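Local atomic coordinates of putative nitroreductase (Thermotoga maritima, PDB entry 1VKW), a protein that probably acts as an oxidoreductase of the FMN-dependent nitroreductase superfamily. Residues 141-152 and 164-175. Numbering follows the deposited sequence.
Sequences LPPEIVKIVEMT and WKIKYTGGELCI
The carbonyl oxygen I148 O is gripped twice by T152: by the helical amide T152 N at 2.9 Å and by the hydroxyl T152 OG1 at 2.8 Å, which approach from opposite faces of the carbonyl plane. Threonine suits this buried helix position because its hydroxyl is satisfied within the helix, while T152 CG2 meets I175 CD1 tip to tip at 4.0 Å. Here a helix packs on one face of a beta-hairpin, and branched aliphatic side chains fill the buried interface. L173 spreads its branches, CD1 touching I145 and V149, and L173 CD2 pressing tightly on I148 CG2 at 3.4 Å; the side chains of V149 and I166 slide past each other in opposite directions. Facing the helix start, Y168 has CG anti to its backbone N (chi1 169°), which sends the ring across to I145. I145 CG1 makes a CH-pi contact over one face of the Y168 ring, 4.0 Å from its centroid; over the opposite face lies G170 N, in a turn whose backbone angles call for glycine. The rigid ring of P142, the N-cap residue, brings P142 CD within 3.5 Å of Y168 CE2, while L141 CD1 packs near Y168 CD2. A serine in place of this tyrosine would probably open a gap beside I145. Segment 143-152 runs nearly antiparallel to edge strand 165-168 (167°); helix 180-198 also packs on I148 and T152, and helix 130-133 on V149.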
ATOM      1  N   LEU A 141     -20.536  11.372  -6.294  1.00 42.56           N
ATOM      2  CA  LEU A 141     -19.816  10.897  -5.116  1.00 39.59           C
ATOM      3  C   LEU A 141     -20.001  11.803  -3.916  1.00 36.28           C
ATOM      4  O   LEU A 141     -19.732  13.005  -3.999  1.00 35.58           O
ATOM      5  CB  LEU A 141     -18.323  10.803  -5.412  1.00 38.28           C
ATOM      6  CG  LEU A 141     -17.859   9.481  -6.000  1.00 39.88           C
ATOM      7  CD1 LEU A 141     -18.718   9.041  -7.175  1.00 41.99           C
ATOM      8  CD2 LEU A 141     -16.393   9.623  -6.382  1.00 40.06           C
ATOM      9  N   PRO A 142     -20.407  11.237  -2.783  1.00 35.30           N
ATOM     10  CA  PRO A 142     -20.416  12.006  -1.543  1.00 34.74           C
ATOM     11  C   PRO A 142     -18.965  12.326  -1.163  1.00 33.75           C
ATOM     12  O   PRO A 142     -18.042  11.639  -1.633  1.00 33.44           O
ATOM     13  CB  PRO A 142     -21.072  11.071  -0.519  1.00 32.99           C
ATOM     14  CG  PRO A 142     -21.317   9.800  -1.190  1.00 34.77           C
ATOM     15  CD  PRO A 142     -20.845   9.849  -2.586  1.00 33.96           C
ATOM     16  N   PRO A 143     -18.760  13.347  -0.336  1.00 34.46           N
ATOM     17  CA  PRO A 143     -17.410  13.798   0.010  1.00 34.30           C
ATOM     18  C   PRO A 143     -16.484  12.706   0.565  1.00 33.73           C
ATOM     19  O   PRO A 143     -15.292  12.720   0.268  1.00 31.44           O
ATOM     20  CB  PRO A 143     -17.658  14.904   1.043  1.00 35.41           C
ATOM     21  CG  PRO A 143     -19.029  15.385   0.753  1.00 37.96           C
ATOM     22  CD  PRO A 143     -19.795  14.171   0.314  1.00 35.32           C
ATOM     23  N   GLU A 144     -17.015  11.754   1.330  1.00 34.23           N
ATOM     24  CA  GLU A 144     -16.150  10.707   1.886  1.00 34.16           C
ATOM     25  C   GLU A 144     -15.552   9.890   0.739  1.00 31.99           C
ATOM     26  O   GLU A 144     -14.397   9.475   0.795  1.00 29.97           O
ATOM     27  CB  GLU A 144     -16.899   9.763   2.840  1.00 33.57           C
ATOM     28  CG  GLU A 144     -17.447  10.403   4.099  1.00 35.66           C
ATOM     29  CD  GLU A 144     -18.812  11.039   3.906  1.00 43.27           C
ATOM     30  OE1 GLU A 144     -19.264  11.179   2.741  1.00 40.49           O
ATOM     31  OE2 GLU A 144     -19.425  11.408   4.928  1.00 44.89           O
ATOM     32  N   ILE A 145     -16.339   9.670  -0.309  1.00 31.58           N
ATOM     33  CA  ILE A 145     -15.909   8.772  -1.378  1.00 30.44           C
ATOM     34  C   ILE A 145     -14.888   9.459  -2.286  1.00 29.56           C
ATOM     35  O   ILE A 145     -13.917   8.830  -2.721  1.00 28.72           O
ATOM     36  CB  ILE A 145     -17.105   8.237  -2.178  1.00 30.58           C
ATOM     37  CG1 ILE A 145     -18.216   7.742  -1.236  1.00 32.77           C
ATOM     38  CG2 ILE A 145     -16.663   7.129  -3.108  1.00 31.36           C
ATOM     39  CD1 ILE A 145     -17.759   6.736  -0.164  1.00 37.42           C
ATOM     40  N   VAL A 146     -15.099  10.749  -2.553  1.00 28.72           N
ATOM     41  CA  VAL A 146     -14.115  11.538  -3.285  1.00 28.29           C
ATOM     42  C   VAL A 146     -12.750  11.360  -2.595  1.00 28.02           C
ATOM     43  O   VAL A 146     -11.757  11.031  -3.248  1.00 28.07           O
ATOM     44  CB  VAL A 146     -14.496  13.021  -3.358  1.00 27.55           C
ATOM     45  CG1 VAL A 146     -13.418  13.813  -4.056  1.00 31.88           C
ATOM     46  CG2 VAL A 146     -15.837  13.204  -4.094  1.00 32.13           C
ATOM     47  N   LYS A 147     -12.724  11.501  -1.273  1.00 28.00           N
ATOM     48  CA  LYS A 147     -11.468  11.371  -0.531  1.00 30.04           C
ATOM     49  C   LYS A 147     -10.835   9.984  -0.687  1.00 28.10           C
ATOM     50  O   LYS A 147      -9.632   9.870  -0.947  1.00 29.34           O
ATOM     51  CB  LYS A 147     -11.682  11.676   0.952  1.00 28.60           C
ATOM     52  CG  LYS A 147     -10.385  11.814   1.742  1.00 33.41           C
ATOM     53  CD  LYS A 147     -10.657  12.365   3.139  1.00 37.89           C
ATOM     54  CE  LYS A 147      -9.403  13.001   3.759  1.00 43.72           C
ATOM     55  NZ  LYS A 147      -9.693  13.583   5.093  1.00 42.85           N
ATOM     56  N   ILE A 148     -11.635   8.929  -0.536  1.00 26.07           N
ATOM     57  CA  ILE A 148     -11.113   7.557  -0.678  1.00 27.09           C
ATOM     58  C   ILE A 148     -10.561   7.325  -2.084  1.00 26.83           C
ATOM     59  O   ILE A 148      -9.500   6.734  -2.230  1.00 27.10           O
ATOM     60  CB  ILE A 148     -12.184   6.500  -0.348  1.00 24.98           C
ATOM     61  CG1 ILE A 148     -12.534   6.538   1.144  1.00 26.64           C
ATOM     62  CG2 ILE A 148     -11.688   5.125  -0.711  1.00 29.37           C
ATOM     63  CD1 ILE A 148     -13.851   5.899   1.461  1.00 29.64           C
ATOM     64  N   VAL A 149     -11.267   7.797  -3.110  1.00 28.73           N
ATOM     65  CA  VAL A 149     -10.812   7.612  -4.484  1.00 28.92           C
ATOM     66  C   VAL A 149      -9.498   8.345  -4.748  1.00 28.79           C
ATOM     67  O   VAL A 149      -8.595   7.801  -5.404  1.00 30.25           O
ATOM     68  CB  VAL A 149     -11.875   8.036  -5.521  1.00 27.41           C
ATOM     69  CG1 VAL A 149     -11.309   7.923  -6.942  1.00 31.40           C
ATOM     70  CG2 VAL A 149     -13.090   7.116  -5.432  1.00 32.07           C
ATOM     71  N   GLU A 150      -9.403   9.576  -4.255  1.00 28.28           N
ATOM     72  CA  GLU A 150      -8.189  10.366  -4.393  1.00 29.80           C
ATOM     73  C   GLU A 150      -7.005   9.658  -3.747  1.00 28.16           C
ATOM     74  O   GLU A 150      -5.911   9.616  -4.306  1.00 26.88           O
ATOM     75  CB  GLU A 150      -8.378  11.758  -3.771  1.00 31.81           C
ATOM     76  CG  GLU A 150      -9.296  12.671  -4.573  1.00 31.37           C
ATOM     77  CD  GLU A 150      -9.756  13.914  -3.827  1.00 34.16           C
ATOM     78  OE1 GLU A 150      -9.296  14.170  -2.689  1.00 39.93           O
ATOM     79  OE2 GLU A 150     -10.590  14.662  -4.399  1.00 39.70           O
HETATM   80  N   MSE A 151      -7.224   9.094  -2.566  1.00 29.11           N
HETATM   81  CA  MSE A 151      -6.155   8.383  -1.842  1.00 28.07           C
HETATM   82  C   MSE A 151      -5.778   7.070  -2.522  1.00 29.09           C
HETATM   83  O   MSE A 151      -4.619   6.658  -2.479  1.00 28.23           O
HETATM   84  CB  MSE A 151      -6.579   8.096  -0.404  1.00 28.12           C
HETATM   85  CG  MSE A 151      -6.760   9.317   0.446  1.00 31.11           C
HETATM   86 SE   MSE A 151      -5.112  10.367   0.640  1.00 43.56          SE
HETATM   87  CE  MSE A 151      -5.452  11.698  -0.832  1.00 44.84           C
ATOM     88  N   THR A 152      -6.762   6.414  -3.134  1.00 29.57           N
ATOM     89  CA  THR A 152      -6.539   5.186  -3.888  1.00 30.59           C
ATOM     90  C   THR A 152      -5.680   5.426  -5.144  1.00 30.69           C
ATOM     91  O   THR A 152      -4.788   4.624  -5.432  1.00 28.98           O
ATOM     92  CB  THR A 152      -7.909   4.548  -4.282  1.00 31.87           C
ATOM     93  OG1 THR A 152      -8.658   4.238  -3.097  1.00 28.84           O
ATOM     94  CG2 THR A 152      -7.735   3.216  -4.996  1.00 31.50           C
ATOM     95  N   TRP A 164      -6.373   0.733 -12.855  1.00 29.29           N
ATOM     96  CA  TRP A 164      -7.593   0.607 -12.039  1.00 30.19           C
ATOM     97  C   TRP A 164      -8.820   1.200 -12.691  1.00 28.47           C
ATOM     98  O   TRP A 164      -8.775   2.276 -13.296  1.00 30.52           O
ATOM     99  CB  TRP A 164      -7.401   1.272 -10.683  1.00 31.15           C
ATOM    100  CG  TRP A 164      -6.096   0.980 -10.049  1.00 30.86           C
ATOM    101  CD1 TRP A 164      -5.657  -0.222  -9.595  1.00 30.71           C
ATOM    102  CD2 TRP A 164      -5.054   1.919  -9.774  1.00 28.57           C
ATOM    103  NE1 TRP A 164      -4.398  -0.092  -9.061  1.00 32.18           N
ATOM    104  CE2 TRP A 164      -4.008   1.214  -9.149  1.00 27.13           C
ATOM    105  CE3 TRP A 164      -4.899   3.289  -9.989  1.00 27.44           C
ATOM    106  CZ2 TRP A 164      -2.822   1.832  -8.740  1.00 30.55           C
ATOM    107  CZ3 TRP A 164      -3.712   3.905  -9.572  1.00 31.28           C
ATOM    108  CH2 TRP A 164      -2.701   3.172  -8.957  1.00 31.19           C
ATOM    109  N   LYS A 165      -9.931   0.496 -12.554  1.00 28.64           N
ATOM    110  CA  LYS A 165     -11.226   1.052 -12.899  1.00 29.93           C
ATOM    111  C   LYS A 165     -12.042   0.997 -11.620  1.00 30.55           C
ATOM    112  O   LYS A 165     -12.146  -0.073 -11.010  1.00 31.55           O
ATOM    113  CB  LYS A 165     -11.869   0.231 -14.018  1.00 28.30           C
ATOM    114  CG  LYS A 165     -13.023   0.888 -14.756  1.00 31.70           C
ATOM    115  CD  LYS A 165     -13.400   0.068 -16.031  1.00 32.92           C
ATOM    116  CE  LYS A 165     -14.597   0.638 -16.797  1.00 37.62           C
ATOM    117  NZ  LYS A 165     -15.071  -0.262 -17.919  1.00 38.37           N
ATOM    118  N   ILE A 166     -12.602   2.139 -11.215  1.00 28.87           N
ATOM    119  CA  ILE A 166     -13.257   2.284  -9.913  1.00 29.22           C
ATOM    120  C   ILE A 166     -14.715   2.668 -10.094  1.00 29.21           C
ATOM    121  O   ILE A 166     -15.047   3.546 -10.910  1.00 25.92           O
ATOM    122  CB  ILE A 166     -12.545   3.371  -9.055  1.00 28.09           C
ATOM    123  CG1 ILE A 166     -11.039   3.095  -8.951  1.00 31.32           C
ATOM    124  CG2 ILE A 166     -13.199   3.515  -7.663  1.00 30.86           C
ATOM    125  CD1 ILE A 166     -10.263   4.237  -8.249  1.00 32.11           C
ATOM    126  N   LYS A 167     -15.582   2.020  -9.319  1.00 28.89           N
ATOM    127  CA  LYS A 167     -17.009   2.270  -9.389  1.00 29.68           C
ATOM    128  C   LYS A 167     -17.583   2.334  -7.993  1.00 29.04           C
ATOM    129  O   LYS A 167     -17.328   1.460  -7.168  1.00 30.89           O
ATOM    130  CB  LYS A 167     -17.723   1.171 -10.204  1.00 28.39           C
ATOM    131  CG  LYS A 167     -19.213   1.401 -10.375  1.00 35.02           C
ATOM    132  CD  LYS A 167     -19.864   0.332 -11.249  1.00 37.40           C
ATOM    133  CE  LYS A 167     -19.740  -1.068 -10.654  1.00 43.49           C
ATOM    134  NZ  LYS A 167     -20.414  -2.066 -11.543  1.00 50.81           N
ATOM    135  N   TYR A 168     -18.355   3.382  -7.743  1.00 29.44           N
ATOM    136  CA  TYR A 168     -19.042   3.577  -6.484  1.00 31.00           C
ATOM    137  C   TYR A 168     -20.523   3.276  -6.720  1.00 31.87           C
ATOM    138  O   TYR A 168     -21.130   3.839  -7.644  1.00 31.26           O
ATOM    139  CB  TYR A 168     -18.855   5.026  -6.024  1.00 31.20           C
ATOM    140  CG  TYR A 168     -19.740   5.421  -4.873  1.00 35.54           C
ATOM    141  CD1 TYR A 168     -19.577   4.850  -3.620  1.00 36.48           C
ATOM    142  CD2 TYR A 168     -20.739   6.379  -5.040  1.00 37.81           C
ATOM    143  CE1 TYR A 168     -20.397   5.219  -2.558  1.00 39.50           C
ATOM    144  CE2 TYR A 168     -21.556   6.743  -4.005  1.00 37.77           C
ATOM    145  CZ  TYR A 168     -21.383   6.165  -2.766  1.00 36.84           C
ATOM    146  OH  TYR A 168     -22.195   6.552  -1.737  1.00 43.09           O
ATOM    147  N   THR A 169     -21.107   2.411  -5.894  1.00 32.76           N
ATOM    148  CA  THR A 169     -22.514   2.018  -6.071  1.00 35.78           C
ATOM    149  C   THR A 169     -23.483   2.485  -4.986  1.00 38.34           C
ATOM    150  O   THR A 169     -24.657   2.130  -5.022  1.00 38.43           O
ATOM    151  CB  THR A 169     -22.612   0.500  -6.147  1.00 36.58           C
ATOM    152  OG1 THR A 169     -22.061  -0.074  -4.949  1.00 43.72           O
ATOM    153  CG2 THR A 169     -21.771  -0.030  -7.277  1.00 39.52           C
ATOM    154  N   GLY A 170     -23.019   3.282  -4.030  1.00 39.92           N
ATOM    155  CA  GLY A 170     -23.848   3.621  -2.878  1.00 38.45           C
ATOM    156  C   GLY A 170     -23.307   2.935  -1.639  1.00 38.92           C
ATOM    157  O   GLY A 170     -22.736   3.595  -0.770  1.00 42.62           O
ATOM    158  N   GLY A 171     -23.469   1.616  -1.556  1.00 35.28           N
ATOM    159  CA  GLY A 171     -22.921   0.844  -0.434  1.00 34.94           C
ATOM    160  C   GLY A 171     -21.445   0.446  -0.554  1.00 33.74           C
ATOM    161  O   GLY A 171     -20.783   0.171   0.444  1.00 32.75           O
ATOM    162  N   GLU A 172     -20.928   0.416  -1.773  1.00 32.09           N
ATOM    163  CA  GLU A 172     -19.629  -0.207  -2.045  1.00 31.73           C
ATOM    164  C   GLU A 172     -18.790   0.598  -3.004  1.00 32.06           C
ATOM    165  O   GLU A 172     -19.315   1.365  -3.805  1.00 32.85           O
ATOM    166  CB  GLU A 172     -19.821  -1.596  -2.653  1.00 31.93           C
ATOM    167  CG  GLU A 172     -20.800  -2.468  -1.908  1.00 31.71           C
ATOM    168  CD  GLU A 172     -20.911  -3.857  -2.481  1.00 32.75           C
ATOM    169  OE1 GLU A 172     -20.346  -4.132  -3.564  1.00 40.57           O
ATOM    170  OE2 GLU A 172     -21.566  -4.681  -1.828  1.00 36.82           O
ATOM    171  N   LEU A 173     -17.485   0.387  -2.911  1.00 31.35           N
ATOM    172  CA  LEU A 173     -16.505   0.953  -3.832  1.00 32.66           C
ATOM    173  C   LEU A 173     -15.837  -0.261  -4.422  1.00 30.79           C
ATOM    174  O   LEU A 173     -15.352  -1.119  -3.684  1.00 29.95           O
ATOM    175  CB  LEU A 173     -15.495   1.840  -3.094  1.00 32.42           C
ATOM    176  CG  LEU A 173     -14.593   2.816  -3.858  1.00 35.10           C
ATOM    177  CD1 LEU A 173     -15.345   3.720  -4.831  1.00 35.41           C
ATOM    178  CD2 LEU A 173     -13.864   3.679  -2.843  1.00 38.26           C
ATOM    179  N   CYS A 174     -15.910  -0.372  -5.742  1.00 30.48           N
ATOM    180  CA  CYS A 174     -15.369  -1.518  -6.468  1.00 32.78           C
ATOM    181  C   CYS A 174     -14.176  -1.109  -7.313  1.00 31.92           C
ATOM    182  O   CYS A 174     -14.237  -0.115  -8.022  1.00 32.64           O
ATOM    183  CB  CYS A 174     -16.451  -2.132  -7.351  1.00 34.17           C
ATOM    184  SG  CYS A 174     -17.868  -2.762  -6.408  1.00 42.34           S
ATOM    185  N   ILE A 175     -13.099  -1.887  -7.219  1.00 30.11           N
ATOM    186  CA  ILE A 175     -11.898  -1.695  -8.015  1.00 30.77           C
ATOM    187  C   ILE A 175     -11.673  -2.943  -8.858  1.00 29.78           C
ATOM    188  O   ILE A 175     -11.598  -4.052  -8.319  1.00 28.07           O
ATOM    189  CB  ILE A 175     -10.679  -1.478  -7.105  1.00 30.72           C
ATOM    190  CG1 ILE A 175     -10.898  -0.262  -6.201  1.00 30.66           C
ATOM    191  CG2 ILE A 175      -9.411  -1.315  -7.936  1.00 31.64           C
ATOM    192  CD1 ILE A 175      -9.869  -0.146  -5.103  1.00 34.37           C
TER